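Long-range contacts in immunoreactive 84kD antigen PG93 (Porphyromonas gingivalis, PDB 5M11), which serves as an essential bacterial surface component of the type IX secretion system and binds calcium and zinc ions: residues S230-S235 with I246-R251; I19-K24 with D268-G273. All blocks are in the same frame, centred on the assembly; numbering follows the deposited sequence.

Interaction 1 (S230-S235 with I246-R251)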
ATOM      1  N   SER A 230      37.970  16.751  -3.493  1.00 47.43           N
ATOM      2  CA  SER A 230      37.930  15.743  -2.456  1.00 48.06           C
ATOM      3  C   SER A 230      36.673  15.939  -1.637  1.00 55.48           C
ATOM      4  O   SER A 230      36.673  16.666  -0.646  1.00 59.15           O
ATOM      5  CB  SER A 230      39.173  15.818  -1.576  1.00 53.21           C
ATOM      6  OG  SER A 230      40.383  15.950  -2.303  1.00 61.96           O
ATOM      7  N   SER A 231      35.586  15.307  -2.058  1.00 51.10           N
ATOM      8  CA  SER A 231      34.317  15.356  -1.345  1.00 52.16           C
ATOM      9  C   SER A 231      34.368  14.427  -0.100  1.00 60.84           C
ATOM     10  O   SER A 231      35.381  13.752   0.140  1.00 59.81           O
ATOM     11  CB  SER A 231      33.195  14.946  -2.289  1.00 50.33           C
ATOM     12  OG  SER A 231      31.941  15.040  -1.650  1.00 56.82           O
ATOM     13  N   SER A 232      33.282  14.408   0.698  1.00 61.08           N
ATOM     14  CA  SER A 232      33.193  13.544   1.870  1.00 63.68           C
ATOM     15  C   SER A 232      32.893  12.117   1.418  1.00 67.88           C
ATOM     16  O   SER A 232      32.349  11.937   0.322  1.00 66.20           O
ATOM     17  CB  SER A 232      32.120  14.051   2.828  1.00 69.76           C
ATOM     18  OG  SER A 232      30.817  13.930   2.286  1.00 75.09           O
ATOM     19  N   ALA A 233      33.232  11.105   2.258  1.00 65.60           N
ATOM     20  CA  ALA A 233      33.011   9.682   1.973  1.00 63.77           C
ATOM     21  C   ALA A 233      31.558   9.394   1.706  1.00 68.90           C
ATOM     22  O   ALA A 233      30.673  10.115   2.170  1.00 69.04           O
ATOM     23  CB  ALA A 233      33.497   8.819   3.125  1.00 67.20           C
ATOM     24  N   ASP A 234      31.323   8.351   0.918  1.00 67.23           N
ATOM     25  CA  ASP A 234      30.009   7.860   0.539  1.00 68.40           C
ATOM     26  C   ASP A 234      29.114   9.004   0.005  1.00 71.88           C
ATOM     27  O   ASP A 234      27.953   9.159   0.409  1.00 72.74           O
ATOM     28  CB  ASP A 234      29.359   7.090   1.705  1.00 74.68           C
ATOM     29  CG  ASP A 234      30.125   5.822   2.057  1.00 96.21           C
ATOM     30  OD1 ASP A 234      29.894   4.789   1.393  1.00 96.90           O
ATOM     31  OD2 ASP A 234      30.973   5.870   2.989  1.00107.24           O
ATOM     32  N   SER A 235      29.699   9.806  -0.908  1.00 66.01           N
ATOM     33  CA  SER A 235      29.021  10.889  -1.617  1.00 63.82           C
ATOM     34  C   SER A 235      28.208  10.275  -2.728  1.00 63.86           C
ATOM     35  O   SER A 235      28.561   9.179  -3.183  1.00 63.32           O
ATOM     36  CB  SER A 235      30.039  11.870  -2.186  1.00 65.16           C
ATOM     37  OG  SER A 235      30.367  12.862  -1.233  1.00 76.54           O
ATOM     38  N   ILE A 246      27.764  16.224  -7.198  1.00 50.82           N
ATOM     39  CA  ILE A 246      28.408  15.424  -6.156  1.00 51.63           C
ATOM     40  C   ILE A 246      27.793  15.862  -4.852  1.00 63.05           C
ATOM     41  O   ILE A 246      28.094  16.950  -4.359  1.00 64.08           O
ATOM     42  CB  ILE A 246      29.956  15.513  -6.137  1.00 53.19           C
ATOM     43  CG1 ILE A 246      30.586  15.241  -7.523  1.00 50.73           C
ATOM     44  CG2 ILE A 246      30.536  14.608  -5.055  1.00 53.54           C
ATOM     45  CD1 ILE A 246      30.540  13.836  -8.030  1.00 53.27           C
ATOM     46  N   CYS A 247      26.889  15.046  -4.325  1.00 64.56           N
ATOM     47  CA  CYS A 247      26.180  15.395  -3.114  1.00 69.64           C
ATOM     48  C   CYS A 247      26.746  14.659  -1.957  1.00 79.56           C
ATOM     49  O   CYS A 247      26.666  13.429  -1.861  1.00 78.98           O
ATOM     50  CB  CYS A 247      24.692  15.144  -3.277  1.00 70.93           C
ATOM     51  SG  CYS A 247      24.019  15.886  -4.779  1.00 73.77           S
ATOM     52  N   ALA A 248      27.410  15.450  -1.123  1.00 81.18           N
ATOM     53  CA  ALA A 248      28.069  15.079   0.112  1.00 84.93           C
ATOM     54  C   ALA A 248      27.155  15.432   1.272  1.00 97.61           C
ATOM     55  O   ALA A 248      26.104  16.049   1.053  1.00 99.86           O
ATOM     56  CB  ALA A 248      29.374  15.847   0.219  1.00 85.91           C
ATOM     57  N   GLU A 249      27.536  15.055   2.501  1.00 97.74           N
ATOM     58  CA  GLU A 249      26.742  15.432   3.657  1.00101.94           C
ATOM     59  C   GLU A 249      27.010  16.900   3.962  1.00106.45           C
ATOM     60  O   GLU A 249      28.167  17.271   4.169  1.00106.23           O
ATOM     61  CB  GLU A 249      27.057  14.538   4.859  1.00106.45           C
ATOM     62  CG  GLU A 249      26.044  13.428   5.046  1.00123.80           C
ATOM     63  CD  GLU A 249      26.144  12.748   6.398  1.00162.05           C
ATOM     64  OE1 GLU A 249      25.575  13.282   7.378  1.00163.10           O
ATOM     65  OE2 GLU A 249      26.814  11.694   6.481  1.00162.58           O
ATOM     66  N   ASN A 250      25.950  17.732   3.867  1.00103.30           N
ATOM     67  CA  ASN A 250      25.832  19.182   4.133  1.00105.30           C
ATOM     68  C   ASN A 250      26.085  20.071   2.880  1.00103.13           C
ATOM     69  O   ASN A 250      25.626  21.216   2.885  1.00105.45           O
ATOM     70  CB  ASN A 250      26.675  19.688   5.345  1.00112.41           C
ATOM     71  CG  ASN A 250      28.148  19.974   5.136  1.00145.41           C
ATOM     72  OD1 ASN A 250      28.540  20.905   4.429  1.00146.77           O
ATOM     73  ND2 ASN A 250      28.998  19.263   5.864  1.00137.69           N
ATOM     74  N   ARG A 251      26.758  19.577   1.824  1.00 91.81           N
ATOM     75  CA  ARG A 251      26.978  20.416   0.641  1.00 87.71           C
ATOM     76  C   ARG A 251      26.964  19.614  -0.680  1.00 84.10           C
ATOM     77  O   ARG A 251      27.129  18.391  -0.669  1.00 81.96           O
ATOM     78  CB  ARG A 251      28.283  21.231   0.777  1.00 87.36           C
ATOM     79  CG  ARG A 251      29.593  20.473   0.531  1.00 92.23           C
ATOM     80  CD  ARG A 251      30.131  19.743   1.749  1.00 95.73           C
ATOM     81  NE  ARG A 251      31.335  18.982   1.412  1.00 94.52           N
ATOM     82  CZ  ARG A 251      31.713  17.854   2.006  1.00100.49           C
ATOM     83  NH1 ARG A 251      30.983  17.334   2.987  1.00 82.53           N
ATOM     84  NH2 ARG A 251      32.816  17.232   1.617  1.00 83.46           N
TER
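I246 opens the contact: with CG1 beside the backbone N (chi1 -51°), its CG2 stands anti to that N, lies 3.7 Å from S231 OG and also approaches S235 CB. Its remaining surface packs on Y253, I255 and L237, inside the blade formed by strands 236-239, 244-247, 252-256 and 260-264. C247 turns its side chain the other way and takes part through its carbonyl, with S235 CA 3.5 Å from C247 O as a CA-H...O contact. Next along, the OG atoms of S231, S232 and S235 gather on one side of the A248 methyl, S232 OG nearest at 3.2 Å from A248 CB. A248 N binds R251 O, which closes the turn leading into strand 252-256. E249 N gives a weak hydrogen bond of 3.5 Å to S232 OG. R251 folds back over this turn, its chain bent at chi2 (-85°), and lays one guanidinium face over A248 CB, 3.5 Å above the plane. Its NH1 donates to E249 O (3.1 Å), NE goes to Y253 OH, and both terminal nitrogens rest against S232 CB. The serines are linked within their own loop: S231 OG donates to S235 OG, which donates to S232 O. The connection between two successive propeller blades therefore lies on a hairpin of the later blade mainly by van der Waals contact, while the polar groups of each side are paired largely within their own segment or blade.

Interaction 2 (I19-K24 with D268-G273)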
ATOM      1  N   ILE A  19       2.740  10.766  -0.623  1.00 97.68           N
ATOM      2  CA  ILE A  19       3.817  11.424  -1.355  1.00 94.39           C
ATOM      3  C   ILE A  19       5.033  11.426  -0.392  1.00102.17           C
ATOM      4  O   ILE A  19       5.859  10.510  -0.486  1.00100.41           O
ATOM      5  CB  ILE A  19       3.348  12.795  -1.924  1.00 98.45           C
ATOM      6  CG1 ILE A  19       2.564  12.565  -3.244  1.00 98.00           C
ATOM      7  CG2 ILE A  19       4.489  13.775  -2.157  1.00 95.56           C
ATOM      8  CD1 ILE A  19       1.041  12.466  -3.073  1.00114.82           C
ATOM      9  N   HIS A  20       5.088  12.346   0.580  1.00103.46           N
ATOM     10  CA  HIS A  20       6.126  12.403   1.617  1.00104.63           C
ATOM     11  C   HIS A  20       7.610  12.472   0.991  1.00103.59           C
ATOM     12  O   HIS A  20       7.934  13.463   0.318  1.00101.87           O
ATOM     13  CB  HIS A  20       5.886  11.216   2.619  1.00107.63           C
ATOM     14  CG  HIS A  20       6.851  11.032   3.760  1.00111.99           C
ATOM     15  ND1 HIS A  20       7.687  12.050   4.193  1.00114.52           N
ATOM     16  CD2 HIS A  20       7.081   9.930   4.513  1.00113.88           C
ATOM     17  CE1 HIS A  20       8.404  11.529   5.172  1.00114.62           C
ATOM     18  NE2 HIS A  20       8.072  10.258   5.401  1.00114.83           N
ATOM     19  N   LYS A  21       8.472  11.448   1.234  1.00 96.71           N
ATOM     20  CA  LYS A  21       9.909  11.377   0.924  1.00 91.64           C
ATOM     21  C   LYS A  21      10.254  11.362  -0.578  1.00 88.54           C
ATOM     22  O   LYS A  21      10.394  10.281  -1.147  1.00 86.50           O
ATOM     23  CB  LYS A  21      10.504  10.133   1.614  1.00 93.93           C
ATOM     24  CG  LYS A  21      12.018  10.122   1.783  1.00106.19           C
ATOM     25  CD  LYS A  21      12.447   8.762   2.302  1.00118.34           C
ATOM     26  CE  LYS A  21      13.925   8.507   2.187  1.00126.29           C
ATOM     27  NZ  LYS A  21      14.219   7.049   2.250  1.00134.86           N
ATOM     28  N   THR A  22      10.485  12.552  -1.188  1.00 81.90           N
ATOM     29  CA  THR A  22      10.846  12.709  -2.614  1.00 76.41           C
ATOM     30  C   THR A  22      12.290  12.229  -2.790  1.00 76.18           C
ATOM     31  O   THR A  22      13.236  12.904  -2.387  1.00 76.21           O
ATOM     32  CB  THR A  22      10.574  14.150  -3.089  1.00 77.96           C
ATOM     33  OG1 THR A  22       9.172  14.361  -2.984  1.00 87.95           O
ATOM     34  CG2 THR A  22      10.999  14.416  -4.530  1.00 63.94           C
ATOM     35  N   GLU A  23      12.435  11.029  -3.370  1.00 68.48           N
ATOM     36  CA  GLU A  23      13.710  10.357  -3.555  1.00 63.94           C
ATOM     37  C   GLU A  23      14.321  10.596  -4.948  1.00 62.91           C
ATOM     38  O   GLU A  23      15.499  10.289  -5.136  1.00 60.64           O
ATOM     39  CB  GLU A  23      13.533   8.857  -3.289  1.00 64.72           C
ATOM     40  CG  GLU A  23      13.363   8.535  -1.813  1.00 78.53           C
ATOM     41  CD  GLU A  23      12.663   7.237  -1.460  1.00107.40           C
ATOM     42  OE1 GLU A  23      11.643   6.910  -2.109  1.00106.83           O
ATOM     43  OE2 GLU A  23      13.082   6.595  -0.468  1.00106.38           O
ATOM     44  N   LYS A  24      13.543  11.145  -5.906  1.00 57.75           N
ATOM     45  CA  LYS A  24      13.983  11.391  -7.289  1.00 54.11           C
ATOM     46  C   LYS A  24      13.282  12.610  -7.893  1.00 61.03           C
ATOM     47  O   LYS A  24      12.174  12.954  -7.465  1.00 65.74           O
ATOM     48  CB  LYS A  24      13.727  10.156  -8.171  1.00 53.19           C
ATOM     49  CG  LYS A  24      14.946   9.250  -8.301  1.00 60.23           C
ATOM     50  CD  LYS A  24      14.699   7.884  -7.717  1.00 65.54           C
ATOM     51  CE  LYS A  24      15.947   7.050  -7.685  1.00 71.61           C
ATOM     52  NZ  LYS A  24      15.743   5.858  -6.817  1.00 85.21           N
ATOM     53  N   ASP A 268      21.444  16.426   2.500  1.00 77.67           N
ATOM     54  CA  ASP A 268      20.588  15.275   2.229  1.00 76.41           C
ATOM     55  C   ASP A 268      19.848  15.432   0.890  1.00 76.82           C
ATOM     56  O   ASP A 268      18.652  15.741   0.859  1.00 78.58           O
ATOM     57  CB  ASP A 268      19.601  15.051   3.403  1.00 82.73           C
ATOM     58  CG  ASP A 268      20.208  15.037   4.814  1.00100.57           C
ATOM     59  OD1 ASP A 268      21.252  14.371   5.010  1.00100.81           O
ATOM     60  OD2 ASP A 268      19.590  15.627   5.738  1.00111.69           O
ATOM     61  N   VAL A 269      20.592  15.250  -0.208  1.00 67.83           N
ATOM     62  CA  VAL A 269      20.094  15.365  -1.579  1.00 64.25           C
ATOM     63  C   VAL A 269      20.079  13.965  -2.180  1.00 63.80           C
ATOM     64  O   VAL A 269      21.126  13.323  -2.252  1.00 62.33           O
ATOM     65  CB  VAL A 269      20.919  16.372  -2.428  1.00 65.84           C
ATOM     66  CG1 VAL A 269      20.393  16.440  -3.862  1.00 63.56           C
ATOM     67  CG2 VAL A 269      20.928  17.756  -1.784  1.00 68.52           C
ATOM     68  N   LEU A 270      18.889  13.508  -2.608  1.00 57.63           N
ATOM     69  CA  LEU A 270      18.623  12.166  -3.115  1.00 53.96           C
ATOM     70  C   LEU A 270      18.502  12.089  -4.647  1.00 57.64           C
ATOM     71  O   LEU A 270      18.564  10.988  -5.227  1.00 56.32           O
ATOM     72  CB  LEU A 270      17.320  11.650  -2.479  1.00 55.58           C
ATOM     73  CG  LEU A 270      17.289  11.445  -0.959  1.00 62.13           C
ATOM     74  CD1 LEU A 270      15.961  10.893  -0.523  1.00 63.71           C
ATOM     75  CD2 LEU A 270      18.401  10.516  -0.488  1.00 63.71           C
ATOM     76  N   GLY A 271      18.322  13.241  -5.289  1.00 53.37           N
ATOM     77  CA  GLY A 271      18.175  13.298  -6.735  1.00 50.01           C
ATOM     78  C   GLY A 271      18.238  14.703  -7.268  1.00 53.94           C
ATOM     79  O   GLY A 271      18.018  15.655  -6.518  1.00 57.39           O
ATOM     80  N   VAL A 272      18.598  14.841  -8.555  1.00 47.77           N
ATOM     81  CA  VAL A 272      18.695  16.131  -9.247  1.00 48.40           C
ATOM     82  C   VAL A 272      18.198  15.942 -10.678  1.00 52.49           C
ATOM     83  O   VAL A 272      18.501  14.910 -11.288  1.00 49.83           O
ATOM     84  CB  VAL A 272      20.111  16.802  -9.232  1.00 50.77           C
ATOM     85  CG1 VAL A 272      20.054  18.197  -9.848  1.00 51.48           C
ATOM     86  CG2 VAL A 272      20.699  16.896  -7.825  1.00 52.13           C
ATOM     87  N   GLY A 273      17.469  16.953 -11.184  1.00 50.89           N
ATOM     88  CA  GLY A 273      16.943  17.034 -12.544  1.00 50.46           C
ATOM     89  C   GLY A 273      17.276  18.360 -13.202  1.00 55.89           C
ATOM     90  O   GLY A 273      17.038  19.413 -12.611  1.00 59.03           O
TER
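L270 meets E23 where the first and last blades of the N-terminal beta-propeller come side by side. Strand 22-27 is the first strand of a four-stranded antiparallel blade, and strand 271-273 is the first strand of another; the two approach without exchanging hydrogen bonds across these segments. Each is tied instead to the next strand of its own blade: E23 and K24 both bond to V35, forming a classic beta bulge, while L270 and G271 bond to A284. Between the blades the L270 side chain does most of the work. Its CB points at the other segment and sits 3.5 Å from E23 O, with E23 CA a little farther off. From there CG leaves anti to the carbonyl carbon (chi1 -64°), and CD1 continues the extended line, anti to CA, over E23. This methyl is the main point of contact: it is 3.7 Å from E23 CG and 3.8 Å from E23 CA, and the two side chains run alongside each other in the same direction. It also touches T22 O at 3.9 Å and, across the flank, K21 CE at 4.1 Å, where the lysine chain crosses the leucine at about a right angle. Thus one apolar branch fits among aliphatic parts of two charged residues whose polar ends are paired beyond it. The E23 carboxylate has two partners: OE1 accepts from the backbone N of N37, and OE2 receives K21. The extended lysine brings NZ to 3.0 Å from E23 OE2, a salt bridge made on the anti side of that oxygen, 25° out of the carboxylate plane.

How the interactions relate
From the N terminus, residues 19-24 enter the first blade of the propeller. Four further blades follow before the chain reaches 230-235, the link into the sixth; interaction 1 closes a short loop there, spanning strand 236-239 and returning at 246-251. The chain then completes this blade and reaches 268-273 at the start of the seventh, where interaction 2 closes a far longer loop that encompasses the whole of interaction 1. One contact is thus local to a blade and its entry; the other closes the ring. Their centres lie 16 Å apart, and C247 SG packs 3.8 Å from V269 CG1, joining the sixth blade to the segment that leads into the seventh.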